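Local structure of MMS19 nucleotide excision repair protein homolog (Mus musculus, 6TBL) at residues K53-S58 with Q71-L76; Q90-L95 with E116-G121. The protein probably serves as a key component of the cytosolic complex that inserts iron-sulfur clusters into proteins of DNA metabolism and genome integrity. One frame throughout, in Å; residues are numbered along the deposited sequence.

Interaction 1: K53-S58 with Q71-L76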
# COMPACT_ATOMS: atom_id res chain seq x y z
N LYS A 53 13.31 27.35 3.84
CA LYS A 53 14.75 27.52 3.68
C LYS A 53 15.53 26.37 4.31
O LYS A 53 16.56 25.95 3.77
CB LYS A 53 15.19 28.86 4.27
CG LYS A 53 14.79 30.05 3.42
CD LYS A 53 15.28 29.87 2.00
CE LYS A 53 14.74 30.96 1.09
NZ LYS A 53 15.15 30.73 -0.32
N PHE A 54 15.06 25.85 5.44
CA PHE A 54 15.74 24.72 6.06
C PHE A 54 15.75 23.51 5.13
O PHE A 54 16.76 22.81 5.02
CB PHE A 54 15.08 24.36 7.39
CG PHE A 54 15.33 25.35 8.49
CD1 PHE A 54 16.30 26.33 8.36
CD2 PHE A 54 14.61 25.29 9.67
CE1 PHE A 54 16.53 27.24 9.37
CE2 PHE A 54 14.83 26.20 10.69
CZ PHE A 54 15.80 27.17 10.54
N LEU A 55 14.63 23.26 4.45
CA LEU A 55 14.56 22.13 3.53
C LEU A 55 15.51 22.32 2.36
O LEU A 55 16.18 21.37 1.93
CB LEU A 55 13.13 21.92 3.04
CG LEU A 55 12.12 21.44 4.09
CD1 LEU A 55 10.72 21.41 3.51
CD2 LEU A 55 12.52 20.07 4.62
N ASN A 56 15.59 23.54 1.82
CA ASN A 56 16.53 23.80 0.73
C ASN A 56 17.96 23.57 1.17
O ASN A 56 18.76 22.96 0.44
CB ASN A 56 16.35 25.23 0.21
CG ASN A 56 15.02 25.44 -0.48
OD1 ASN A 56 14.87 25.13 -1.66
ND2 ASN A 56 14.05 25.96 0.26
N LEU A 57 18.31 24.03 2.37
CA LEU A 57 19.68 23.87 2.86
C LEU A 57 20.01 22.42 3.19
O LEU A 57 21.19 22.06 3.24
CB LEU A 57 19.89 24.75 4.09
CG LEU A 57 19.81 26.25 3.84
CD1 LEU A 57 19.88 27.01 5.15
CD2 LEU A 57 20.92 26.69 2.89
N SER A 58 19.00 21.57 3.40
CA SER A 58 19.24 20.15 3.65
C SER A 58 19.70 19.40 2.41
O SER A 58 19.98 18.21 2.50
CB SER A 58 17.97 19.50 4.20
OG SER A 58 16.93 19.53 3.24
N GLN A 71 19.22 19.64 11.75
CA GLN A 71 19.10 19.88 13.19
C GLN A 71 18.12 21.01 13.49
O GLN A 71 17.46 20.98 14.54
CB GLN A 71 20.48 20.20 13.78
CG GLN A 71 21.46 19.04 13.71
CD GLN A 71 22.82 19.39 14.29
OE1 GLN A 71 23.04 20.51 14.74
NE2 GLN A 71 23.73 18.43 14.27
N CYS A 72 18.02 21.99 12.60
CA CYS A 72 17.00 23.02 12.77
C CYS A 72 15.61 22.47 12.47
O CYS A 72 14.63 22.86 13.12
CB CYS A 72 17.31 24.21 11.86
SG CYS A 72 18.61 25.29 12.50
N MET A 73 15.50 21.58 11.48
CA MET A 73 14.23 20.91 11.21
C MET A 73 13.77 20.13 12.43
O MET A 73 12.57 20.07 12.73
CB MET A 73 14.37 19.99 10.01
CG MET A 73 14.50 20.71 8.69
SD MET A 73 13.05 21.72 8.35
CE MET A 73 11.77 20.48 8.35
N HIS A 74 14.71 19.51 13.15
CA HIS A 74 14.38 18.86 14.41
C HIS A 74 13.96 19.90 15.45
O HIS A 74 12.96 19.71 16.16
CB HIS A 74 15.57 18.05 14.90
CG HIS A 74 15.31 17.28 16.16
ND1 HIS A 74 15.42 17.84 17.41
CD2 HIS A 74 14.95 15.99 16.36
CE1 HIS A 74 15.14 16.93 18.33
NE2 HIS A 74 14.85 15.80 17.71
N ALA A 75 14.70 21.00 15.55
CA ALA A 75 14.40 22.03 16.53
C ALA A 75 13.08 22.74 16.24
O ALA A 75 12.49 23.31 17.16
CB ALA A 75 15.54 23.05 16.60
N LEU A 76 12.62 22.72 14.99
CA LEU A 76 11.34 23.32 14.66
C LEU A 76 10.19 22.67 15.42
O LEU A 76 9.18 23.33 15.71
CB LEU A 76 11.08 23.24 13.16
CG LEU A 76 11.55 24.40 12.29
CD1 LEU A 76 11.19 24.14 10.84
CD2 LEU A 76 10.93 25.69 12.77
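Phe54 directs CB toward helix 63-76, and its ring meets three side chains there. Cys72 comes over one face. Its CB stands 3.6 Å from the centroid of the Phe54 ring, 19° off the normal, in a CH-pi contact displaced toward the rim. The sulfur of Cys72 follows obliquely, with SG 4.4 Å from the same centroid. In Met73 the bend at chi2 (-61°) brings SD to 3.5 Å from Phe54 CB. The same sulfur lies at the ring edge, SD 5.3 Å from the Phe54 centroid, a Met-aromatic contact. A further bend at chi3 turns CE, the atom that meets Leu55. Leu76 also reaches the edge, its CD1 3.8 Å from Phe54 CD2. Contacts on a face and along the edge probably limit the room for the ring to turn. An alanine here would be likely to open a gap beside Cys72 CB and leave the Met73 sulfur without its aromatic partner.

That buried centre is the tight part. The looser part is at Leu55, which is partly exposed. Across the segments it meets only Met73, Leu55 CD2 lying 3.8 Å from Met73 CE, and the two side chains cross at about a right angle. No hydrogen bond joins the segments.

The short axes run antiparallel at 151° and approach to 9.7 Å. This is the helical hairpin of HEAT 3, in the C-terminal part of MMS19. Helix 22-38 meets Phe54 through Leu29 and Leu36. Helix 104-118 brings Trp117 against Leu76, so the hairpin lies between its neighbours in the helical stack.

Interaction 2: Q90-L95 with E116-G121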
# COMPACT_ATOMS: atom_id res chain seq x y z
N GLN A 90 4.03 17.72 4.18
CA GLN A 90 5.08 18.02 3.20
C GLN A 90 6.47 17.85 3.80
O GLN A 90 7.42 17.51 3.07
CB GLN A 90 4.91 19.43 2.65
CG GLN A 90 5.35 20.54 3.58
CD GLN A 90 5.60 21.85 2.86
OE1 GLN A 90 4.83 22.80 3.00
NE2 GLN A 90 6.68 21.91 2.08
N VAL A 91 6.63 18.07 5.10
CA VAL A 91 7.93 17.90 5.73
C VAL A 91 8.33 16.43 5.75
O VAL A 91 9.48 16.08 5.44
CB VAL A 91 7.93 18.51 7.15
CG1 VAL A 91 9.14 18.05 7.92
CG2 VAL A 91 7.90 20.03 7.07
N ILE A 92 7.39 15.55 6.09
CA ILE A 92 7.69 14.12 6.12
C ILE A 92 8.04 13.62 4.72
O ILE A 92 8.93 12.79 4.54
CB ILE A 92 6.51 13.35 6.74
CG1 ILE A 92 6.38 13.69 8.22
CG2 ILE A 92 6.68 11.85 6.55
CD1 ILE A 92 5.38 12.84 8.96
N ARG A 93 7.34 14.14 3.70
CA ARG A 93 7.71 13.81 2.33
C ARG A 93 9.07 14.38 1.97
O ARG A 93 9.90 13.70 1.36
CB ARG A 93 6.63 14.32 1.37
CG ARG A 93 5.22 13.85 1.72
CD ARG A 93 4.16 14.61 0.93
NE ARG A 93 4.22 14.31 -0.49
CZ ARG A 93 3.29 14.68 -1.37
NH1 ARG A 93 3.43 14.37 -2.65
NH2 ARG A 93 2.22 15.35 -0.96
N ALA A 94 9.33 15.64 2.35
CA ALA A 94 10.61 16.27 2.01
C ALA A 94 11.77 15.61 2.74
O ALA A 94 12.83 15.40 2.15
CB ALA A 94 10.56 17.76 2.33
N LEU A 95 11.59 15.27 4.02
CA LEU A 95 12.68 14.66 4.78
C LEU A 95 12.97 13.23 4.36
O LEU A 95 13.94 12.64 4.85
CB LEU A 95 12.36 14.71 6.28
CG LEU A 95 12.39 16.12 6.90
CD1 LEU A 95 12.15 16.07 8.40
CD2 LEU A 95 13.71 16.80 6.59
N GLU A 116 10.66 13.09 14.74
CA GLU A 116 9.93 14.02 15.59
C GLU A 116 8.75 14.65 14.86
O GLU A 116 7.78 15.07 15.50
CB GLU A 116 10.86 15.10 16.12
CG GLU A 116 11.84 14.58 17.15
CD GLU A 116 11.14 14.05 18.39
OE1 GLU A 116 10.17 14.69 18.85
OE2 GLU A 116 11.55 12.98 18.89
N TRP A 117 8.81 14.74 13.53
CA TRP A 117 7.68 15.25 12.77
C TRP A 117 6.57 14.22 12.62
O TRP A 117 5.43 14.60 12.33
CB TRP A 117 8.14 15.72 11.39
CG TRP A 117 8.76 17.09 11.42
CD1 TRP A 117 10.04 17.40 11.77
CD2 TRP A 117 8.12 18.33 11.12
NE1 TRP A 117 10.24 18.75 11.68
CE2 TRP A 117 9.08 19.35 11.28
CE3 TRP A 117 6.83 18.68 10.70
CZ2 TRP A 117 8.79 20.69 11.06
CZ3 TRP A 117 6.54 20.02 10.48
CH2 TRP A 117 7.52 21.01 10.66
N PHE A 118 6.86 12.93 12.83
CA PHE A 118 5.81 11.93 12.87
C PHE A 118 4.98 12.03 14.14
O PHE A 118 3.81 11.64 14.15
CB PHE A 118 6.41 10.52 12.75
CG PHE A 118 6.61 10.06 11.34
CD1 PHE A 118 5.55 9.58 10.60
CD2 PHE A 118 7.87 10.10 10.76
CE1 PHE A 118 5.74 9.15 9.30
CE2 PHE A 118 8.06 9.67 9.46
CZ PHE A 118 6.99 9.19 8.73
N LEU A 119 5.56 12.56 15.22
CA LEU A 119 4.90 12.61 16.52
C LEU A 119 4.09 13.87 16.74
O LEU A 119 3.58 14.08 17.85
CB LEU A 119 5.95 12.49 17.63
CG LEU A 119 6.91 11.31 17.56
CD1 LEU A 119 7.98 11.43 18.63
CD2 LEU A 119 6.16 10.00 17.70
N LEU A 120 3.95 14.74 15.73
CA LEU A 120 3.20 15.97 15.93
C LEU A 120 1.71 15.69 16.09
O LEU A 120 1.09 16.11 17.07
CB LEU A 120 3.46 16.94 14.78
CG LEU A 120 4.85 17.59 14.81
CD1 LEU A 120 5.01 18.52 13.62
CD2 LEU A 120 5.06 18.36 16.11
N GLY A 121 1.12 14.97 15.14
CA GLY A 121 -0.23 14.48 15.30
C GLY A 121 -0.24 13.14 16.01
O GLY A 121 -0.59 12.11 15.42
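Val91 turns CG1 anti to its own nitrogen (chi1 166°), and Trp117 swings CG away from its carbonyl carbon (chi1 -80°), which brings the methyl over the indole. CG1 of Val91 lies 3.5 Å from the centroid of the five-membered ring of Trp117, in a CH-pi contact over the face. The other methyl, Val91 CG2, reaches the six-membered ring, 3.7 Å from Trp117 CH2. Val91 thus spans both rings of the indole. Leu95 adds CD1 obliquely, 4.2 Å from Trp117 CD1.

The contact packs helices 81-94 and 104-118, the helical hairpin of HEAT 4, against each other near their C-terminal ends. Their nearest CA atoms are those of Ile92 and Trp117, at 6.7 Å.

Phe118 receives Ile92 in much the same way. CD1 of Ile92 sits 3.7 Å from the Phe118 ring centroid, only 12° off the normal. Ile92 CG2 comes to 3.5 Å from Phe118 CZ. Ile92 and Phe118 are both partly exposed, whereas Val91, Leu95 and Trp117 are buried. The indole NE1 is satisfied by a hydrogen bond to Met73 O. A basic side chain of another protein chain packs on Phe118.

How the interactions relate
From the N terminus, helix 47-57 comes first and helix 63-76 folds back on it. Interaction 1 closes that turn across 12 residues. The chain then passes into helix 81-94. Interaction 2 closes the turn after that, between helix 81-94 and helix 104-118, across 20 residues. The two contacts are in series; they neither nest nor cross. Their centres are about 12 Å apart, yet they touch. Met73 CE lies 3.6 Å from Val91 CG1, and Leu55 CD2 lies 3.8 Å from Ala94 CB. Met73 and Leu55 thus each face both contacts. HEAT 3 and HEAT 4 are tied side by side, with interaction 1 near the chain centre and interaction 2 farther out.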